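Local coordinates for periplasmic sugar-binding protein (Chloroflexus aurantiacus, PDB 4RXU) that binds beta-D-glucopyranose and probably serves as the sugar-binding component of an ABC-type carbohydrate transporter, at residues Ile136-Gln141 with Ser338-Val343; Ala140-Tyr145 with Gln292-Phe297; Leu157-Gly162 with Ile191-Glu196; Leu230-Leu235 with Ala260-Ala265; Ile248-Asp253 with Phe273-Asp278. All blocks are in the same frame, centred on the assembly; numbering follows the deposited sequence.

Contact 1. Residues Ile136-Gln141 with Ser338-Val343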
# COMPACT_ATOMS: atom_id res chain seq x y z
N ILE A 136 6.40 -6.58 -0.08
CA ILE A 136 7.35 -6.93 -1.15
C ILE A 136 6.62 -7.73 -2.25
O ILE A 136 6.80 -7.49 -3.46
CB ILE A 136 8.56 -7.71 -0.58
CG1 ILE A 136 9.47 -6.78 0.26
CG2 ILE A 136 9.38 -8.41 -1.67
CD1 ILE A 136 10.30 -5.78 -0.53
N ALA A 137 5.80 -8.68 -1.82
CA ALA A 137 5.04 -9.49 -2.76
C ALA A 137 4.04 -8.64 -3.55
O ALA A 137 3.82 -8.91 -4.71
CB ALA A 137 4.32 -10.63 -2.03
N VAL A 138 3.44 -7.61 -2.93
CA VAL A 138 2.59 -6.69 -3.71
C VAL A 138 3.36 -6.12 -4.92
O VAL A 138 2.90 -6.18 -6.07
CB VAL A 138 2.08 -5.52 -2.86
CG1 VAL A 138 1.34 -4.51 -3.71
CG2 VAL A 138 1.20 -6.03 -1.74
N GLY A 139 4.55 -5.56 -4.66
CA GLY A 139 5.31 -4.94 -5.76
C GLY A 139 5.76 -5.96 -6.78
O GLY A 139 5.72 -5.70 -7.95
N ALA A 140 6.21 -7.12 -6.29
CA ALA A 140 6.64 -8.22 -7.18
C ALA A 140 5.48 -8.63 -8.07
O ALA A 140 5.68 -8.80 -9.28
CB ALA A 140 7.16 -9.40 -6.38
N GLN A 141 4.29 -8.76 -7.51
CA GLN A 141 3.14 -9.16 -8.30
C GLN A 141 2.74 -8.11 -9.32
O GLN A 141 2.36 -8.42 -10.44
CB GLN A 141 1.95 -9.49 -7.41
CG GLN A 141 2.10 -10.83 -6.72
CD GLN A 141 0.88 -11.17 -5.88
OE1 GLN A 141 -0.22 -10.75 -6.18
NE2 GLN A 141 1.06 -11.97 -4.86
N SER A 338 0.15 -11.20 6.38
CA SER A 338 -0.98 -11.75 5.61
C SER A 338 -0.65 -11.70 4.13
O SER A 338 0.03 -10.76 3.70
CB SER A 338 -2.26 -10.91 5.90
OG SER A 338 -2.91 -11.47 7.00
N PRO A 339 -1.11 -12.70 3.34
CA PRO A 339 -0.74 -12.68 1.93
C PRO A 339 -1.57 -11.77 1.06
O PRO A 339 -2.63 -11.25 1.47
CB PRO A 339 -0.94 -14.13 1.50
CG PRO A 339 -1.95 -14.68 2.40
CD PRO A 339 -1.68 -14.00 3.72
N VAL A 340 -1.10 -11.63 -0.16
CA VAL A 340 -1.74 -10.77 -1.15
C VAL A 340 -1.93 -11.54 -2.47
O VAL A 340 -1.16 -12.46 -2.77
CB VAL A 340 -0.97 -9.45 -1.37
CG1 VAL A 340 -0.79 -8.74 -0.04
CG2 VAL A 340 0.38 -9.68 -2.07
N VAL A 341 -2.96 -11.17 -3.24
CA VAL A 341 -3.38 -11.95 -4.40
C VAL A 341 -3.64 -11.07 -5.59
O VAL A 341 -4.33 -10.06 -5.49
CB VAL A 341 -4.68 -12.75 -4.07
CG1 VAL A 341 -5.24 -13.49 -5.27
CG2 VAL A 341 -4.38 -13.73 -2.96
N THR A 342 -3.10 -11.45 -6.73
CA THR A 342 -3.37 -10.71 -7.94
C THR A 342 -4.78 -10.97 -8.47
O THR A 342 -5.19 -12.11 -8.66
CB THR A 342 -2.36 -11.04 -9.04
OG1 THR A 342 -1.10 -10.47 -8.68
CG2 THR A 342 -2.81 -10.46 -10.39
N VAL A 343 -5.49 -9.88 -8.72
CA VAL A 343 -6.84 -9.93 -9.26
C VAL A 343 -6.91 -9.27 -10.63
O VAL A 343 -6.53 -8.10 -10.81
CB VAL A 343 -7.86 -9.33 -8.28
CG1 VAL A 343 -9.24 -9.28 -8.93
CG2 VAL A 343 -7.86 -10.19 -7.02
O HOH W 1 0.92 -10.75 -10.58
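Gln141, on helix 135-148, spans the gap to strand 332-343, and both polar atoms of its amide find partners there. Contact begins at its base, where Gln141 CB lies 3.4 Å from Thr342 OG1. CG stands anti to the carbonyl carbon (chi1 -75°) and the chain runs extended beyond it, sliding past the Thr342 side chain in the opposite direction. The carboxamide carbon CD stays close to the same hydroxyl, at 3.5 Å from Thr342 OG1. At the tip, Gln141 OE1 accepts a hydrogen bond from Thr342 OG1 (2.7 Å), with the donor tilted 29° from the amide carbonyl plane. The other branch, Gln141 NE2, donates to Val340 O at 3.1 Å and 165°. That oxygen lies near the amide plane of Gln141, although the nitrogen stands above the carbonyl plane of Val340 and misses its lone pairs. Bonds at both amide atoms fix the rotation of the group. A water donates to Gln141 O and to Thr342 OG1, so the hydroxyl is both donor and acceptor.

One turn earlier the contact is apolar. Val340 CG2 packs on Val138 CG2 (3.8 Å), the two side chains crossing at about a right angle, and on Ala137 CB (4.1 Å). Helix and strand axes approach to 8.6 Å.

Strand 332-343 pairs both with strand 129-133, which leads into this helix, and with strand 295-298, whose Val296 and Lys298 also touch Val340. Chain segments gathered in this way are consistent with the three-stranded crossover between the lobes of type I periplasmic binding proteins.

Contact 2. Residues Ala140-Tyr145 with Gln292-Phe297; sequences AQQAQY and QSMTVF
Ser293 enters the contact through its CB, which sits 3.4 Å from Tyr145 OH and 3.5 Å from Tyr145 CE1, approaching the ring obliquely. Its hydroxyl has a separate partner, Ser293 OG being hydrogen-bonded to Val274 N.

Met294 follows and makes the most extensive contact of the segment. Its CG lies over one face of the Tyr145 ring, 4.1 Å from the centroid and 19° off the normal, a CH-pi contact displaced toward the rim near Tyr145 CG. With chi1 of Tyr145 at -180°, the ring extends away from the backbone N toward Met294. Bends at chi2 and chi3 of Met294 fold its thioether toward the helix, and Met294 CE ends 3.5 Å from Gln141 O and 3.7 Å from Gln142 CA. On the backbone side, Met294 O accepts a bond from Gln292 NE2, an amide that also donates to Asp253.

The chain is by now passing into strand 295-298, which lies antiparallel to strand 332-343 in the mixed sheet; helix 135-148 is laid against this part of the sheet in a layered alpha/beta fold of the periplasmic binding protein family.

Thr295 points its side chain away from the helix, and its OG1 binds Asp253 OD1. With Val296 the chain faces the helix again: Val296 CG2 touches Gln142 CG at 4.0 Å, the two side chains crossing near a right angle, while Val296 CG1 comes to 4.1 Å from Gln141 OE1, the oxygen held by Thr342 OG1. Beyond its CG, Gln142 extends past the valine, and its NE2 donates to Gly276 O and Pro251 O.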
# COMPACT_ATOMS: atom_id res chain seq x y z
N ALA A 140 6.21 -7.12 -6.29
CA ALA A 140 6.64 -8.22 -7.18
C ALA A 140 5.48 -8.63 -8.07
O ALA A 140 5.68 -8.80 -9.28
CB ALA A 140 7.16 -9.40 -6.38
N GLN A 141 4.29 -8.76 -7.51
CA GLN A 141 3.14 -9.16 -8.30
C GLN A 141 2.74 -8.11 -9.32
O GLN A 141 2.36 -8.42 -10.44
CB GLN A 141 1.95 -9.49 -7.41
CG GLN A 141 2.10 -10.83 -6.72
CD GLN A 141 0.88 -11.17 -5.88
OE1 GLN A 141 -0.22 -10.75 -6.18
NE2 GLN A 141 1.06 -11.97 -4.86
N GLN A 142 2.83 -6.85 -8.93
CA GLN A 142 2.57 -5.78 -9.88
C GLN A 142 3.53 -5.88 -11.07
O GLN A 142 3.13 -5.87 -12.24
CB GLN A 142 2.68 -4.42 -9.20
CG GLN A 142 1.59 -4.16 -8.19
CD GLN A 142 1.81 -2.92 -7.41
OE1 GLN A 142 2.94 -2.49 -7.22
NE2 GLN A 142 0.73 -2.32 -6.94
N ALA A 143 4.81 -5.94 -10.76
CA ALA A 143 5.81 -6.02 -11.82
C ALA A 143 5.69 -7.29 -12.67
O ALA A 143 5.85 -7.25 -13.90
CB ALA A 143 7.20 -5.91 -11.24
N GLN A 144 5.44 -8.41 -12.01
CA GLN A 144 5.35 -9.69 -12.69
C GLN A 144 4.20 -9.68 -13.71
O GLN A 144 4.35 -10.21 -14.81
CB GLN A 144 5.22 -10.85 -11.69
CG GLN A 144 5.42 -12.21 -12.33
CD GLN A 144 6.84 -12.38 -12.82
OE1 GLN A 144 7.79 -12.26 -12.04
NE2 GLN A 144 7.00 -12.63 -14.11
N TYR A 145 3.09 -9.03 -13.37
CA TYR A 145 1.98 -8.89 -14.30
C TYR A 145 2.44 -8.17 -15.58
O TYR A 145 2.16 -8.60 -16.69
CB TYR A 145 0.78 -8.16 -13.67
CG TYR A 145 -0.35 -8.03 -14.66
CD1 TYR A 145 -0.38 -6.97 -15.56
CD2 TYR A 145 -1.34 -9.00 -14.73
CE1 TYR A 145 -1.37 -6.86 -16.51
CE2 TYR A 145 -2.35 -8.90 -15.68
CZ TYR A 145 -2.36 -7.84 -16.55
OH TYR A 145 -3.34 -7.74 -17.49
N GLN A 292 -8.37 -0.92 -16.33
CA GLN A 292 -7.24 -1.18 -15.45
C GLN A 292 -6.98 -2.67 -15.57
O GLN A 292 -7.91 -3.44 -15.67
CB GLN A 292 -7.58 -0.79 -14.02
CG GLN A 292 -6.53 -1.18 -12.97
CD GLN A 292 -6.84 -0.64 -11.57
OE1 GLN A 292 -7.51 0.40 -11.40
NE2 GLN A 292 -6.27 -1.30 -10.56
N SER A 293 -5.73 -3.07 -15.59
CA SER A 293 -5.40 -4.47 -15.92
C SER A 293 -5.52 -5.42 -14.74
O SER A 293 -5.96 -6.55 -14.87
CB SER A 293 -3.97 -4.56 -16.49
OG SER A 293 -3.78 -3.62 -17.51
N MET A 294 -5.09 -4.95 -13.58
CA MET A 294 -5.07 -5.78 -12.39
C MET A 294 -5.04 -4.95 -11.16
O MET A 294 -4.69 -3.78 -11.19
CB MET A 294 -3.86 -6.71 -12.37
CG MET A 294 -2.51 -5.99 -12.24
SD MET A 294 -1.91 -5.65 -10.51
CE MET A 294 -0.89 -7.12 -10.27
N THR A 295 -5.41 -5.59 -10.05
CA THR A 295 -5.17 -5.03 -8.74
C THR A 295 -4.66 -6.15 -7.82
O THR A 295 -5.05 -7.31 -7.94
CB THR A 295 -6.43 -4.35 -8.13
OG1 THR A 295 -6.08 -3.59 -6.96
CG2 THR A 295 -7.50 -5.38 -7.76
N VAL A 296 -3.80 -5.78 -6.89
CA VAL A 296 -3.38 -6.69 -5.83
C VAL A 296 -4.38 -6.58 -4.68
O VAL A 296 -4.55 -5.52 -4.07
CB VAL A 296 -1.93 -6.48 -5.37
CG1 VAL A 296 -1.62 -7.45 -4.24
CG2 VAL A 296 -0.96 -6.69 -6.53
N PHE A 297 -5.07 -7.69 -4.41
CA PHE A 297 -6.09 -7.75 -3.37
C PHE A 297 -5.41 -8.05 -2.05
O PHE A 297 -4.71 -9.04 -1.93
CB PHE A 297 -7.09 -8.86 -3.70
CG PHE A 297 -8.05 -9.20 -2.58
CD1 PHE A 297 -8.77 -8.20 -1.92
CD2 PHE A 297 -8.24 -10.52 -2.17
CE1 PHE A 297 -9.65 -8.52 -0.91
CE2 PHE A 297 -9.13 -10.83 -1.15
CZ PHE A 297 -9.82 -9.83 -0.51

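Contact 3. Residues Leu157-Gly162 with Ile191-Glu196; sequences LYLYAG and IKNSSE
The beta-alpha-beta crossover formed by strand 155-159, helix 167-185 and strand 189-191 brings Leu157 beside Ile191 as parallel neighbours at one end of a four-stranded sheet. Their single bridge is marked by Lys192 N donating to Leu157 O (2.8 Å), with a CA-H...O contact from Ile191 CA to the same oxygen.

Past this bridge the strand pairing is continued by a side chain. Asn193 OD1 accepts from Leu159 N at 2.9 Å, while Asn193 ND2 donates to Leu159 O at 2.8 Å, so one amide grips both backbone polar atoms of a single residue. The placing of Asn193 CG between the backbone N and the carbonyl carbon (chi1 70°) turns the amide toward the strand. Asn193 ND2 also lies over one face of the Tyr160 ring, 3.5 Å from Tyr160 CZ, with ring and amide planes 61° apart.

Lys192 CB covers a face of the Tyr158 ring, 3.8 Å from its centroid, in a CH-pi contact. The chain then bends, and Lys192 NZ forms a salt bridge with Asp242, whose backbone oxygen accepts from Tyr158 OH. On the other flank Leu159 CD1 meets Ile191 CG2 at 4.1 Å.

Tyr160 OH is bonded to Asn234 OD1, which also takes a bond from Asn193 ND2. With ND2 donating to two oxygens and OD1 accepting from Leu159 N, the partners at both branches distinguish the oxygen of the Asn193 amide from its nitrogen.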
# COMPACT_ATOMS: atom_id res chain seq x y z
N LEU A 157 8.12 1.59 -20.49
CA LEU A 157 7.82 1.33 -19.09
C LEU A 157 7.76 2.66 -18.36
O LEU A 157 8.73 3.45 -18.39
CB LEU A 157 8.87 0.40 -18.47
CG LEU A 157 8.68 0.07 -16.98
CD1 LEU A 157 7.39 -0.69 -16.74
CD2 LEU A 157 9.86 -0.74 -16.49
N TYR A 158 6.63 2.91 -17.73
CA TYR A 158 6.41 4.10 -16.93
C TYR A 158 6.29 3.67 -15.47
O TYR A 158 5.44 2.83 -15.13
CB TYR A 158 5.15 4.82 -17.41
CG TYR A 158 5.32 5.44 -18.79
CD1 TYR A 158 5.23 4.67 -19.96
CD2 TYR A 158 5.59 6.79 -18.93
CE1 TYR A 158 5.38 5.24 -21.22
CE2 TYR A 158 5.76 7.37 -20.19
CZ TYR A 158 5.66 6.59 -21.33
OH TYR A 158 5.83 7.19 -22.58
N LEU A 159 7.15 4.22 -14.62
CA LEU A 159 7.20 3.84 -13.20
C LEU A 159 6.52 4.88 -12.35
O LEU A 159 6.68 6.08 -12.60
CB LEU A 159 8.67 3.73 -12.73
CG LEU A 159 9.56 2.73 -13.49
CD1 LEU A 159 11.01 2.89 -13.07
CD2 LEU A 159 9.10 1.28 -13.34
N TYR A 160 5.78 4.43 -11.33
CA TYR A 160 5.14 5.33 -10.37
C TYR A 160 5.26 4.73 -8.98
O TYR A 160 5.44 3.52 -8.82
CB TYR A 160 3.67 5.62 -10.72
CG TYR A 160 3.58 6.29 -12.08
CD1 TYR A 160 3.82 7.67 -12.20
CD2 TYR A 160 3.33 5.56 -13.24
CE1 TYR A 160 3.76 8.31 -13.44
CE2 TYR A 160 3.31 6.18 -14.49
CZ TYR A 160 3.51 7.56 -14.58
OH TYR A 160 3.47 8.18 -15.82
N ALA A 161 5.22 5.60 -7.99
CA ALA A 161 5.43 5.20 -6.61
C ALA A 161 4.53 5.92 -5.62
O ALA A 161 3.91 6.95 -5.93
CB ALA A 161 6.91 5.40 -6.21
N GLY A 162 4.50 5.36 -4.42
CA GLY A 162 3.77 5.94 -3.28
C GLY A 162 4.53 7.10 -2.63
O GLY A 162 5.56 7.55 -3.14
N ILE A 191 12.72 2.44 -19.70
CA ILE A 191 12.11 3.38 -18.76
C ILE A 191 11.91 4.74 -19.42
O ILE A 191 12.87 5.33 -19.91
CB ILE A 191 12.98 3.58 -17.52
CG1 ILE A 191 13.20 2.26 -16.76
CG2 ILE A 191 12.35 4.61 -16.57
CD1 ILE A 191 14.34 2.34 -15.77
N LYS A 192 10.69 5.27 -19.36
CA LYS A 192 10.39 6.53 -20.05
C LYS A 192 10.18 7.74 -19.17
O LYS A 192 10.08 8.85 -19.70
CB LYS A 192 9.14 6.39 -20.92
CG LYS A 192 9.25 5.25 -21.91
CD LYS A 192 10.34 5.53 -22.91
CE LYS A 192 10.45 4.38 -23.90
NZ LYS A 192 11.34 4.80 -25.01
N ASN A 193 10.11 7.56 -17.84
CA ASN A 193 9.81 8.69 -16.96
C ASN A 193 10.66 8.84 -15.70
O ASN A 193 10.22 9.39 -14.71
CB ASN A 193 8.34 8.67 -16.56
CG ASN A 193 8.01 7.53 -15.64
OD1 ASN A 193 8.66 6.49 -15.68
ND2 ASN A 193 6.99 7.72 -14.81
N SER A 194 11.89 8.35 -15.73
CA SER A 194 12.76 8.53 -14.58
C SER A 194 14.21 8.38 -14.96
O SER A 194 14.73 7.28 -15.09
CB SER A 194 12.43 7.54 -13.43
OG SER A 194 13.39 7.63 -12.40
N SER A 195 14.89 9.51 -15.09
CA SER A 195 16.31 9.50 -15.35
C SER A 195 17.11 8.84 -14.23
O SER A 195 18.15 8.20 -14.46
CB SER A 195 16.84 10.92 -15.59
OG SER A 195 16.69 11.76 -14.45
N GLU A 196 16.61 8.96 -13.01
CA GLU A 196 17.31 8.36 -11.89
C GLU A 196 17.24 6.84 -11.99
O GLU A 196 18.25 6.16 -11.73
CB GLU A 196 16.73 8.82 -10.55
CG GLU A 196 16.89 10.32 -10.25
CD GLU A 196 18.27 10.75 -9.75
OE1 GLU A 196 19.12 9.89 -9.52
OE2 GLU A 196 18.48 11.95 -9.52

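Contact 4. Residues Leu230-Leu235 with Ala260-Ala265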
# COMPACT_ATOMS: atom_id res chain seq x y z
N LEU A 230 1.22 14.01 -12.94
CA LEU A 230 2.51 13.44 -13.27
C LEU A 230 2.43 12.62 -14.55
O LEU A 230 3.27 12.76 -15.42
CB LEU A 230 3.04 12.59 -12.13
CG LEU A 230 4.46 12.05 -12.30
CD1 LEU A 230 5.49 13.17 -12.47
CD2 LEU A 230 4.81 11.16 -11.12
N ALA A 231 1.39 11.80 -14.69
CA ALA A 231 1.23 11.03 -15.93
C ALA A 231 1.11 11.97 -17.13
O ALA A 231 1.74 11.75 -18.17
CB ALA A 231 0.02 10.10 -15.81
N GLU A 232 0.34 13.03 -16.98
CA GLU A 232 0.15 14.03 -18.06
C GLU A 232 1.48 14.70 -18.43
O GLU A 232 1.82 14.84 -19.61
CB GLU A 232 -0.89 15.10 -17.68
CG GLU A 232 -2.31 14.58 -17.54
CD GLU A 232 -2.98 14.14 -18.83
OE1 GLU A 232 -2.30 13.97 -19.88
OE2 GLU A 232 -4.21 13.92 -18.76
N ALA A 233 2.24 15.09 -17.41
CA ALA A 233 3.59 15.65 -17.62
C ALA A 233 4.51 14.67 -18.35
O ALA A 233 5.20 15.03 -19.30
CB ALA A 233 4.20 16.10 -16.30
N ASN A 234 4.50 13.43 -17.89
CA ASN A 234 5.28 12.38 -18.52
C ASN A 234 4.91 12.17 -19.98
O ASN A 234 5.77 11.98 -20.81
CB ASN A 234 5.09 11.06 -17.79
CG ASN A 234 5.66 11.03 -16.39
OD1 ASN A 234 5.35 10.12 -15.65
ND2 ASN A 234 6.53 11.97 -16.03
N LEU A 235 3.60 12.16 -20.26
CA LEU A 235 3.12 11.96 -21.61
C LEU A 235 3.44 13.14 -22.52
O LEU A 235 3.79 12.93 -23.69
CB LEU A 235 1.63 11.66 -21.60
CG LEU A 235 1.28 10.26 -21.09
CD1 LEU A 235 -0.21 10.24 -20.79
CD2 LEU A 235 1.69 9.13 -22.05
N ALA A 260 -4.15 5.80 -15.62
CA ALA A 260 -4.88 5.20 -16.74
C ALA A 260 -5.72 6.22 -17.50
O ALA A 260 -5.76 6.20 -18.73
CB ALA A 260 -5.75 4.05 -16.26
N ASP A 261 -6.36 7.13 -16.78
CA ASP A 261 -7.17 8.18 -17.41
C ASP A 261 -6.33 9.05 -18.34
O ASP A 261 -6.74 9.39 -19.44
CB ASP A 261 -7.87 9.08 -16.37
CG ASP A 261 -8.99 8.38 -15.61
OD1 ASP A 261 -9.43 7.25 -16.00
OD2 ASP A 261 -9.42 8.98 -14.60
N ALA A 262 -5.13 9.40 -17.89
CA ALA A 262 -4.20 10.17 -18.75
C ALA A 262 -3.75 9.39 -19.99
O ALA A 262 -3.75 9.92 -21.12
CB ALA A 262 -2.99 10.60 -17.94
N PHE A 263 -3.33 8.14 -19.78
CA PHE A 263 -2.85 7.29 -20.86
C PHE A 263 -3.95 6.93 -21.87
O PHE A 263 -3.70 6.90 -23.07
CB PHE A 263 -2.19 6.03 -20.31
CG PHE A 263 -0.74 6.23 -19.90
CD1 PHE A 263 -0.40 6.93 -18.75
CD2 PHE A 263 0.28 5.75 -20.70
CE1 PHE A 263 0.93 7.10 -18.38
CE2 PHE A 263 1.61 5.92 -20.34
CZ PHE A 263 1.93 6.60 -19.18
N ALA A 264 -5.18 6.74 -21.37
CA ALA A 264 -6.32 6.41 -22.24
C ALA A 264 -6.61 7.54 -23.21
O ALA A 264 -7.08 7.31 -24.32
CB ALA A 264 -7.55 6.12 -21.41
N ALA A 265 -6.34 8.76 -22.77
CA ALA A 265 -6.59 9.97 -23.57
C ALA A 265 -5.53 10.32 -24.62
O ALA A 265 -5.71 11.25 -25.40
CB ALA A 265 -6.79 11.17 -22.66
O HOH W 2 -3.26 12.41 -21.88
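Leu235 and Phe263 supply the aromatic part of this helix-helix contact. The leucine lays CD2 over one face of the phenyl ring, 3.9 Å from the centroid and 19° off the normal, which meets the geometry of a CH-pi interaction; the displacement is toward the rim, where Leu235 CD2 is 3.6 Å from Phe263 CE2. With chi1 at -83°, the ring of Phe263 swings from its own helix toward the partner, although its CB does not point that way.

Further apolar packing lies beside this pair. Ala231 CB meets Ala262 CB at 3.7 Å, and the smallness of both methyl groups suits the local approach of the backbones, where CA of Glu232 and CA of Ala262 are 5.9 Å apart. The same Ala231 CB also stands at the edge of the Phe263 ring, near its plane, 4.1 Å from CE1. The other leucine methyl, Leu235 CD1, rests against Ala262, 4.0 Å from its CB.

Polar contact runs through solvent. A water donates to Glu232 OE1 (2.7 Å) and to Ala262 O, tying the carboxylate to the main-chain carbonyl of Ala262. The bent glutamate chain brings its carboxylate back over Ala262 CB.

The two short helical segments run at 31° to each other, their axes approaching to 8.8 Å. Asn234 OD1, bonded to Tyr160 OH, ties helix 224-237 to the segment after strand 155-159. Helix 253-264 packs on the parallel sheet through Phe263, which rests on Val246 and Ile248 of strand 246-249 and on Val269 and Tyr272 of strand 269-274, while Tyr158 meets its ring edge-to-face.

Contact 5. Residues Ile248-Asp253 with Phe273-Asp278. With BGC (beta-D-glucopyranose), chain C.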
# COMPACT_ATOMS: atom_id res chain seq x y z
N ILE A 248 2.73 0.18 -17.32
CA ILE A 248 2.63 1.19 -16.28
C ILE A 248 2.60 0.53 -14.90
O ILE A 248 1.69 -0.25 -14.59
CB ILE A 248 1.36 2.03 -16.42
CG1 ILE A 248 1.27 2.67 -17.82
CG2 ILE A 248 1.29 3.09 -15.31
CD1 ILE A 248 -0.10 3.20 -18.18
N LEU A 249 3.62 0.82 -14.11
CA LEU A 249 3.70 0.37 -12.71
C LEU A 249 3.00 1.43 -11.87
O LEU A 249 3.63 2.39 -11.44
CB LEU A 249 5.15 0.20 -12.25
CG LEU A 249 5.24 -0.31 -10.79
CD1 LEU A 249 4.87 -1.79 -10.69
CD2 LEU A 249 6.64 -0.06 -10.27
N ALA A 250 1.69 1.30 -11.69
CA ALA A 250 0.94 2.24 -10.83
C ALA A 250 0.87 1.60 -9.45
O ALA A 250 0.58 0.40 -9.33
CB ALA A 250 -0.45 2.51 -11.38
N PRO A 251 1.11 2.39 -8.37
CA PRO A 251 1.35 1.74 -7.07
C PRO A 251 0.09 1.36 -6.30
O PRO A 251 0.13 0.46 -5.49
CB PRO A 251 2.18 2.78 -6.31
CG PRO A 251 1.74 4.09 -6.90
CD PRO A 251 1.52 3.80 -8.36
N ASN A 252 -1.04 2.03 -6.55
CA ASN A 252 -2.29 1.58 -5.94
C ASN A 252 -3.46 1.89 -6.84
O ASN A 252 -3.27 2.44 -7.91
CB ASN A 252 -2.49 2.15 -4.52
CG ASN A 252 -2.95 3.59 -4.49
OD1 ASN A 252 -2.94 4.31 -5.50
ND2 ASN A 252 -3.33 4.05 -3.30
N ASP A 253 -4.67 1.57 -6.40
CA ASP A 253 -5.85 1.69 -7.27
C ASP A 253 -6.21 3.10 -7.69
O ASP A 253 -6.39 3.37 -8.89
CB ASP A 253 -7.05 1.01 -6.62
CG ASP A 253 -7.01 -0.50 -6.79
OD1 ASP A 253 -6.15 -1.01 -7.55
OD2 ASP A 253 -7.87 -1.18 -6.21
N PHE A 273 -1.01 -1.47 -20.23
CA PHE A 273 -1.14 -2.40 -19.13
C PHE A 273 -0.82 -1.63 -17.86
O PHE A 273 0.20 -0.96 -17.79
CB PHE A 273 -0.18 -3.57 -19.32
CG PHE A 273 -0.50 -4.40 -20.53
CD1 PHE A 273 0.03 -4.07 -21.78
CD2 PHE A 273 -1.34 -5.49 -20.42
CE1 PHE A 273 -0.28 -4.84 -22.89
CE2 PHE A 273 -1.65 -6.25 -21.53
CZ PHE A 273 -1.12 -5.92 -22.76
N VAL A 274 -1.71 -1.66 -16.87
CA VAL A 274 -1.52 -0.87 -15.66
C VAL A 274 -1.89 -1.69 -14.42
O VAL A 274 -2.89 -2.42 -14.39
CB VAL A 274 -2.31 0.45 -15.65
CG1 VAL A 274 -3.82 0.22 -15.67
CG2 VAL A 274 -1.89 1.32 -14.48
N THR A 275 -1.07 -1.51 -13.39
CA THR A 275 -1.17 -2.24 -12.14
C THR A 275 -1.91 -1.42 -11.10
O THR A 275 -2.31 -0.31 -11.36
CB THR A 275 0.24 -2.61 -11.62
OG1 THR A 275 0.97 -1.43 -11.32
CG2 THR A 275 0.97 -3.43 -12.63
N GLY A 276 -2.11 -2.02 -9.93
CA GLY A 276 -2.73 -1.33 -8.79
C GLY A 276 -2.74 -2.21 -7.56
O GLY A 276 -2.15 -3.27 -7.53
N GLN A 277 -3.38 -1.71 -6.50
CA GLN A 277 -3.64 -2.52 -5.32
C GLN A 277 -4.72 -1.88 -4.47
O GLN A 277 -4.94 -0.68 -4.57
CB GLN A 277 -2.39 -2.70 -4.44
CG GLN A 277 -1.96 -1.45 -3.70
CD GLN A 277 -0.76 -1.71 -2.83
OE1 GLN A 277 -0.82 -2.50 -1.88
NE2 GLN A 277 0.35 -1.06 -3.14
N ASP A 278 -5.36 -2.74 -3.68
CA ASP A 278 -6.36 -2.43 -2.63
C ASP A 278 -7.77 -2.89 -3.02
O ASP A 278 -8.66 -2.93 -2.18
CB ASP A 278 -6.44 -0.94 -2.28
CG ASP A 278 -5.16 -0.38 -1.62
OD1 ASP A 278 -4.28 -1.15 -1.17
OD2 ASP A 278 -5.09 0.86 -1.52
C2 BGC C . -1.18 0.92 1.95
C3 BGC C . -1.88 0.82 0.62
C4 BGC C . -2.51 2.16 0.28
C5 BGC C . -1.48 3.29 0.37
C6 BGC C . -2.08 4.67 0.21
C1 BGC C . -0.13 2.01 1.75
O1 BGC C . 0.78 2.09 2.80
O2 BGC C . -0.58 -0.34 2.28
O3 BGC C . -2.88 -0.20 0.72
O4 BGC C . -2.94 2.12 -1.10
O5 BGC C . -0.82 3.25 1.62
O6 BGC C . -3.22 4.86 1.05
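Asn252 and Asp278 meet around the glucose at the C-terminal ends of the strands of a beta-alpha-beta unit, strand 246-249, helix 253-264 and strand 269-274, where loops following parallel strands form part of the sugar pocket. Asp278 takes two adjacent hydroxyls with its two oxygens: O3 of the sugar donates to Asp278 OD1 and O4 donates to Asp278 OD2, each at 2.5 Å. Asn252 ND2 donates to the same O4 at 3.0 Å and 168°, so that this hydroxyl is donor to one residue and acceptor from the other. Lys298, Arg44, Arg119, Glu42, Asp118 and Asp166 add further bonds to the sugar.

A second shell positions these groups. Asn252 stands at the N-cap of helix 253-264, and its OD1 is bonded to Thr255, which holds the amide with NH2 toward the ligand. Just beside it Asp253 N donates to Gln277 O (2.9 Å), in the carbonyl plane and on a lone pair. Gln277 NE2 donates nearly straight to Pro251 O at 2.8 Å, while its OE1 accepts from Lys298. Asp253 OD2 is bonded to Glu280 N. Gly276 has no side chain, and Asp253 OD1 lies 3.6 Å from Gly276 C.

Farther from the sugar the strands pair in parallel register, Ile248 N donating to Phe273 O (2.8 Å) and Thr275 N to Ile248 O. Val274 CG2 packs on Ala250 CB at 3.6 Å. With Thr275 OG1 held between its backbone N and carbonyl carbon (chi1 64°), the hydroxyl donates to Ala250 O at 2.7 Å.

How the contacts relate
Contacts 1, 2 and 5 form one connected block near the sugar, whereas contacts 3 and 4 lie farther out in the same lobe, the side chain of Tyr160 in contact 3 being about 12 Å from the glucose. Contacts 1 and 2 share Ala140 and Gln141 and have centres 8 Å apart. Contacts 2 and 5 are closer still, with centres 6 Å apart. Contact 5 alone holds ligand-pocket residues; the side chain of Val138 in contact 1 is about 7 Å from the glucose, and Gln142 in contact 2 about 8 Å. Contacts 3 and 4, centres 13 Å apart, are joined by Asn234; contacts 3 and 5 by Tyr158 O and Leu249 N; contacts 4 and 5 by Phe263 on Ile248.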